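Local coordinates for protein twin-arginine translocation pathway signal (PDB 5IM2) that probably serves as the extracytoplasmic solute-binding protein of a TRAP transporter, and holds a copurified benzoate in its ligand pocket, at residues A[141-147]-A[360-364]; A[148-152]-A[352-357]. All coordinates share one frame; numbering follows the deposited sequence.

Interaction 1: residues A[141-147]-A[360-364]; sequences TSRACWE and LIAKH
His364 meets three side chains of helix 138-152 and takes part in a polar chain that runs Arg143, His364, Glu147, Lys363. From its CB, 4.0 Å from Arg143 CB, the ring swings over toward the other helix with CG anti to the carbonyl carbon (chi1 -74°). Arg143 CB then lies over one face of the ring as a CH-pi contact, 3.8 Å from its centroid and displaced toward the rim. ND1 accepts the N-H of Arg143 NE at 3.1 Å, a bond tilted out of the imidazole plane. CD2 lies against the backbone N and CA of Ala144. At the tip, NE2 donates to Glu147 OE1 at 2.8 Å, a His-carboxylate hydrogen bond almost in the ring plane, while the carboxylate stands nearly perpendicular to it (84°). With one ring nitrogen accepting and the other donating, the imidazole's rotation is fixed. Lys363 NZ forms a salt bridge to Glu147 OE2, 3.1 Å away on its syn lone pair, and a weak bond to OE1. Beside the polar groups, Ala144 CB packs 3.8 Å from Leu360 CB and as close to Ile361 CG1. The axes of segments 141-147 and 360-364 approach to 8.0 Å and cross at 127°. Helix 138-152 lies between helix 350-367 and strand 161-167, where Cys145 and Trp146 touch Leu165; Leu289 of helix 289-301 borders both Arg143 and His364.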
loop_
_atom_site.group_PDB
_atom_site.type_symbol
_atom_site.label_atom_id
_atom_site.label_comp_id
_atom_site.label_asym_id
_atom_site.label_seq_id
_atom_site.Cartn_x
_atom_site.Cartn_y
_atom_site.Cartn_z
ATOM N N THR A 141 -1.500 -11.202 4.128
ATOM C CA THR A 141 -2.135 -10.647 2.934
ATOM C C THR A 141 -1.112 -10.296 1.859
ATOM O O THR A 141 -1.410 -10.382 0.657
ATOM C CB THR A 141 -2.979 -9.441 3.345
ATOM O OG1 THR A 141 -3.874 -9.863 4.389
ATOM C CG2 THR A 141 -3.813 -8.926 2.194
ATOM N N SER A 142 0.087 -9.841 2.268
ATOM C CA SER A 142 1.167 -9.644 1.306
ATOM C C SER A 142 1.575 -10.947 0.634
ATOM O O SER A 142 1.865 -10.969 -0.564
ATOM C CB SER A 142 2.392 -9.041 2.000
ATOM O OG SER A 142 2.119 -7.716 2.454
ATOM N N ARG A 143 1.701 -12.027 1.408
ATOM C CA ARG A 143 2.044 -13.308 0.799
ATOM C C ARG A 143 0.976 -13.715 -0.203
ATOM O O ARG A 143 1.281 -14.200 -1.294
ATOM C CB ARG A 143 2.191 -14.376 1.874
ATOM C CG ARG A 143 3.380 -14.185 2.744
ATOM C CD ARG A 143 3.335 -15.102 3.986
ATOM N NE ARG A 143 3.357 -16.519 3.646
ATOM C CZ ARG A 143 4.445 -17.274 3.612
ATOM N NH1 ARG A 143 5.631 -16.760 3.897
ATOM N NH2 ARG A 143 4.341 -18.561 3.272
ATOM N N ALA A 144 -0.285 -13.537 0.172
ATOM C CA ALA A 144 -1.404 -13.830 -0.726
ATOM C C ALA A 144 -1.342 -13.009 -2.000
ATOM O O ALA A 144 -1.641 -13.514 -3.083
ATOM C CB ALA A 144 -2.729 -13.584 0.007
ATOM N N CYS A 145 -0.970 -11.733 -1.887
ATOM C CA CYS A 145 -0.847 -10.870 -3.058
ATOM C C CYS A 145 0.210 -11.400 -4.015
ATOM O O CYS A 145 -0.014 -11.467 -5.232
ATOM C CB CYS A 145 -0.513 -9.443 -2.610
ATOM S SG CYS A 145 -0.631 -8.206 -3.913
ATOM N N TRP A 146 1.371 -11.790 -3.486
ATOM C CA TRP A 146 2.416 -12.353 -4.340
ATOM C C TRP A 146 1.894 -13.553 -5.137
ATOM O O TRP A 146 2.000 -13.598 -6.379
ATOM C CB TRP A 146 3.643 -12.768 -3.518
ATOM C CG TRP A 146 4.615 -13.463 -4.424
ATOM C CD1 TRP A 146 4.739 -14.824 -4.639
ATOM C CD2 TRP A 146 5.561 -12.841 -5.295
ATOM N NE1 TRP A 146 5.718 -15.069 -5.569
ATOM C CE2 TRP A 146 6.231 -13.871 -5.999
ATOM C CE3 TRP A 146 5.933 -11.517 -5.535
ATOM C CZ2 TRP A 146 7.211 -13.609 -6.927
ATOM C CZ3 TRP A 146 6.922 -11.266 -6.464
ATOM C CH2 TRP A 146 7.555 -12.301 -7.135
ATOM N N GLU A 147 1.313 -14.524 -4.431
ATOM C CA GLU A 147 0.854 -15.753 -5.071
ATOM C C GLU A 147 -0.277 -15.487 -6.056
ATOM O O GLU A 147 -0.294 -16.047 -7.159
ATOM C CB GLU A 147 0.420 -16.775 -4.022
ATOM C CG GLU A 147 -0.031 -18.075 -4.663
ATOM C CD GLU A 147 -0.256 -19.233 -3.688
ATOM O OE1 GLU A 147 0.053 -19.125 -2.486
ATOM O OE2 GLU A 147 -0.752 -20.273 -4.154
ATOM N N LEU A 360 -6.573 -17.319 -0.773
ATOM C CA LEU A 360 -5.127 -17.168 -0.578
ATOM C C LEU A 360 -4.834 -16.421 0.709
ATOM O O LEU A 360 -3.881 -16.760 1.432
ATOM C CB LEU A 360 -4.489 -16.465 -1.805
ATOM C CG LEU A 360 -4.384 -17.306 -3.084
ATOM C CD1 LEU A 360 -3.774 -16.559 -4.256
ATOM C CD2 LEU A 360 -3.578 -18.595 -2.829
ATOM N N ILE A 361 -5.654 -15.423 1.034
ATOM C CA ILE A 361 -5.518 -14.739 2.321
ATOM C C ILE A 361 -5.733 -15.735 3.456
ATOM O O ILE A 361 -4.979 -15.774 4.435
ATOM C CB ILE A 361 -6.517 -13.568 2.395
ATOM C CG1 ILE A 361 -6.068 -12.497 1.406
ATOM C CG2 ILE A 361 -6.622 -13.027 3.806
ATOM C CD1 ILE A 361 -7.079 -11.359 1.186
ATOM N N ALA A 362 -6.765 -16.577 3.327
ATOM C CA ALA A 362 -7.033 -17.590 4.346
ATOM C C ALA A 362 -5.865 -18.547 4.518
ATOM O O ALA A 362 -5.494 -18.894 5.648
ATOM C CB ALA A 362 -8.282 -18.372 3.957
ATOM N N LYS A 363 -5.299 -19.013 3.405
ATOM C CA LYS A 363 -4.196 -19.967 3.459
ATOM C C LYS A 363 -2.958 -19.369 4.101
ATOM O O LYS A 363 -2.295 -20.009 4.922
ATOM C CB LYS A 363 -3.848 -20.435 2.060
ATOM C CG LYS A 363 -2.731 -21.445 2.066
ATOM C CD LYS A 363 -2.571 -22.068 0.728
ATOM C CE LYS A 363 -1.904 -21.122 -0.215
ATOM N NZ LYS A 363 -1.607 -21.752 -1.524
ATOM N N HIS A 364 -2.574 -18.179 3.680
ATOM C CA HIS A 364 -1.341 -17.637 4.220
ATOM C C HIS A 364 -1.506 -17.110 5.626
ATOM O O HIS A 364 -0.505 -16.888 6.305
ATOM C CB HIS A 364 -0.802 -16.550 3.297
ATOM C CG HIS A 364 -0.201 -17.101 2.049
ATOM N ND1 HIS A 364 1.053 -17.679 2.010
ATOM C CD2 HIS A 364 -0.702 -17.207 0.795
ATOM C CE1 HIS A 364 1.300 -18.107 0.785
ATOM N NE2 HIS A 364 0.253 -17.826 0.028
#

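Interaction 2: residues A[148-152]-A[352-357]; sequences YMQTM and QLLTTA
Tyr148 lies nearly crosswise to Leu353, the phenol against the leucine side chain: Tyr148 OH is 3.4 Å from Leu353 CB, and Tyr148 CZ is 4.0 Å from Leu353 CD2. The ring edge at CE2 also meets Leu353 O in its plane, at 3.4 Å, and Ala357 CB sits 4.1 Å from the same CE2. One turn on, Met152 CB touches Leu353 CD2, and the methionine chain, bent at chi2 (-56°) and chi3 (-72°), brings Met152 CE to 3.6 Å from Thr356 OG1. That hydroxyl oxygen accepts a bond from Gln352 NE2 (2.9 Å) within its own helix, and Gln352 CG passes across the methionine methyl. In the next shell, Tyr148 OH is hydrogen-bonded to Arg125 O, and Phe129 meets the tyrosine ring edge-to-face. Cut back to an alanine, Tyr148 would probably leave a gap against Leu353 and Ala357 and Arg125 O without its phenol partner. This is largely apolar helix-helix packing, with no hydrogen bond across the segments, joining the C-terminal end of helix 138-152 to the first part of helix 350-367. Tyrosine and leucine bridge the separation of the segment axes, 11.3 Å, and both also touch Trp339, so helix 334-345 borders this end of the pairing.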
loop_
_atom_site.group_PDB
_atom_site.type_symbol
_atom_site.label_atom_id
_atom_site.label_comp_id
_atom_site.label_asym_id
_atom_site.label_seq_id
_atom_site.Cartn_x
_atom_site.Cartn_y
_atom_site.Cartn_z
ATOM N N TYR A 148 -1.199 -14.600 -5.697
ATOM C CA TYR A 148 -2.269 -14.192 -6.613
ATOM C C TYR A 148 -1.720 -13.647 -7.934
ATOM O O TYR A 148 -2.160 -14.036 -9.023
ATOM C CB TYR A 148 -3.138 -13.145 -5.914
ATOM C CG TYR A 148 -4.256 -12.495 -6.710
ATOM C CD1 TYR A 148 -4.003 -11.352 -7.448
ATOM C CD2 TYR A 148 -5.546 -12.971 -6.665
ATOM C CE1 TYR A 148 -5.013 -10.694 -8.168
ATOM C CE2 TYR A 148 -6.582 -12.319 -7.375
ATOM C CZ TYR A 148 -6.291 -11.163 -8.105
ATOM O OH TYR A 148 -7.259 -10.464 -8.796
ATOM N N MET A 149 -0.790 -12.701 -7.875
ATOM C CA MET A 149 -0.341 -12.111 -9.130
ATOM C C MET A 149 0.434 -13.132 -9.950
ATOM O O MET A 149 0.304 -13.187 -11.179
ATOM C CB MET A 149 0.494 -10.860 -8.864
ATOM C CG MET A 149 -0.310 -9.751 -8.211
ATOM S SD MET A 149 -1.828 -9.225 -9.106
ATOM C CE MET A 149 -1.167 -8.571 -10.634
ATOM N N GLN A 150 1.210 -13.977 -9.272
ATOM C CA GLN A 150 2.055 -14.939 -9.961
ATOM C C GLN A 150 1.226 -15.973 -10.692
ATOM O O GLN A 150 1.610 -16.429 -11.771
ATOM C CB GLN A 150 2.969 -15.637 -8.957
ATOM C CG GLN A 150 4.233 -14.901 -8.677
ATOM C CD GLN A 150 5.207 -14.989 -9.824
ATOM O OE1 GLN A 150 5.323 -14.063 -10.629
ATOM N NE2 GLN A 150 5.918 -16.109 -9.906
ATOM N N THR A 151 0.109 -16.384 -10.105
ATOM C CA THR A 151 -0.644 -17.513 -10.638
ATOM C C THR A 151 -1.838 -17.073 -11.463
ATOM O O THR A 151 -2.175 -17.734 -12.445
ATOM C CB THR A 151 -1.106 -18.438 -9.506
ATOM O OG1 THR A 151 -1.983 -17.736 -8.618
ATOM C CG2 THR A 151 0.084 -18.935 -8.721
ATOM N N MET A 152 -2.428 -15.927 -11.131
ATOM C CA MET A 152 -3.685 -15.479 -11.713
ATOM C C MET A 152 -3.553 -14.337 -12.708
ATOM O O MET A 152 -4.421 -14.184 -13.563
ATOM C CB MET A 152 -4.633 -14.978 -10.613
ATOM C CG MET A 152 -4.872 -15.948 -9.429
ATOM S SD MET A 152 -5.491 -17.546 -10.014
ATOM C CE MET A 152 -7.153 -17.044 -10.470
ATOM N N GLN A 352 -13.820 -15.509 -10.239
ATOM C CA GLN A 352 -12.691 -16.366 -9.881
ATOM C C GLN A 352 -11.624 -15.577 -9.141
ATOM O O GLN A 352 -11.042 -16.076 -8.176
ATOM C CB GLN A 352 -12.088 -17.028 -11.119
ATOM C CG GLN A 352 -10.921 -17.994 -10.824
ATOM C CD GLN A 352 -11.351 -19.196 -10.025
ATOM O OE1 GLN A 352 -12.230 -19.970 -10.452
ATOM N NE2 GLN A 352 -10.746 -19.364 -8.838
ATOM N N LEU A 353 -11.337 -14.342 -9.582
ATOM C CA LEU A 353 -10.259 -13.589 -8.947
ATOM C C LEU A 353 -10.576 -13.287 -7.488
ATOM O O LEU A 353 -9.700 -13.359 -6.616
ATOM C CB LEU A 353 -9.996 -12.297 -9.715
ATOM C CG LEU A 353 -9.423 -12.501 -11.130
ATOM C CD1 LEU A 353 -9.443 -11.185 -11.833
ATOM C CD2 LEU A 353 -7.973 -13.111 -11.122
ATOM N N LEU A 354 -11.825 -12.930 -7.203
ATOM C CA LEU A 354 -12.186 -12.598 -5.830
ATOM C C LEU A 354 -12.203 -13.840 -4.946
ATOM O O LEU A 354 -11.748 -13.799 -3.791
ATOM C CB LEU A 354 -13.535 -11.895 -5.811
ATOM C CG LEU A 354 -14.102 -11.555 -4.429
ATOM C CD1 LEU A 354 -13.222 -10.571 -3.700
ATOM C CD2 LEU A 354 -15.500 -10.991 -4.557
ATOM N N THR A 355 -12.708 -14.947 -5.490
ATOM C CA THR A 355 -12.706 -16.236 -4.801
ATOM C C THR A 355 -11.281 -16.669 -4.471
ATOM O O THR A 355 -10.981 -17.072 -3.332
ATOM C CB THR A 355 -13.437 -17.271 -5.676
ATOM O OG1 THR A 355 -14.792 -16.860 -5.853
ATOM C CG2 THR A 355 -13.457 -18.645 -5.046
ATOM N N THR A 356 -10.380 -16.560 -5.446
ATOM C CA THR A 356 -9.003 -16.939 -5.192
ATOM C C THR A 356 -8.396 -16.029 -4.133
ATOM O O THR A 356 -7.693 -16.511 -3.232
ATOM C CB THR A 356 -8.218 -16.906 -6.513
ATOM O OG1 THR A 356 -8.652 -17.994 -7.368
ATOM C CG2 THR A 356 -6.741 -16.983 -6.309
ATOM N N ALA A 357 -8.636 -14.714 -4.230
ATOM C CA ALA A 357 -7.989 -13.798 -3.292
ATOM C C ALA A 357 -8.370 -14.121 -1.849
ATOM O O ALA A 357 -7.508 -14.155 -0.956
ATOM C CB ALA A 357 -8.333 -12.349 -3.638
#

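Overall arrangement
From the N terminus the chain first builds three strands of the five-stranded sheet, then enters helix 138-152, whose 141-147 part supplies interaction 1 and whose last turn, 148-152, supplies interaction 2. It then runs through about 200 residues, including all six strands of the six-stranded sheet and two of the five-stranded one, before helix 350-367 returns to pack on helix 138-152. There 352-357 closes interaction 2 first and 360-364 closes interaction 1 after it, so the loop of interaction 2 nests inside that of interaction 1. The centres lie about 9 Å apart, joined where Leu360 CD1 packs 3.5 Å from Tyr148 N. Together they tie a helix beside the five-stranded sheet to the C-terminal helix.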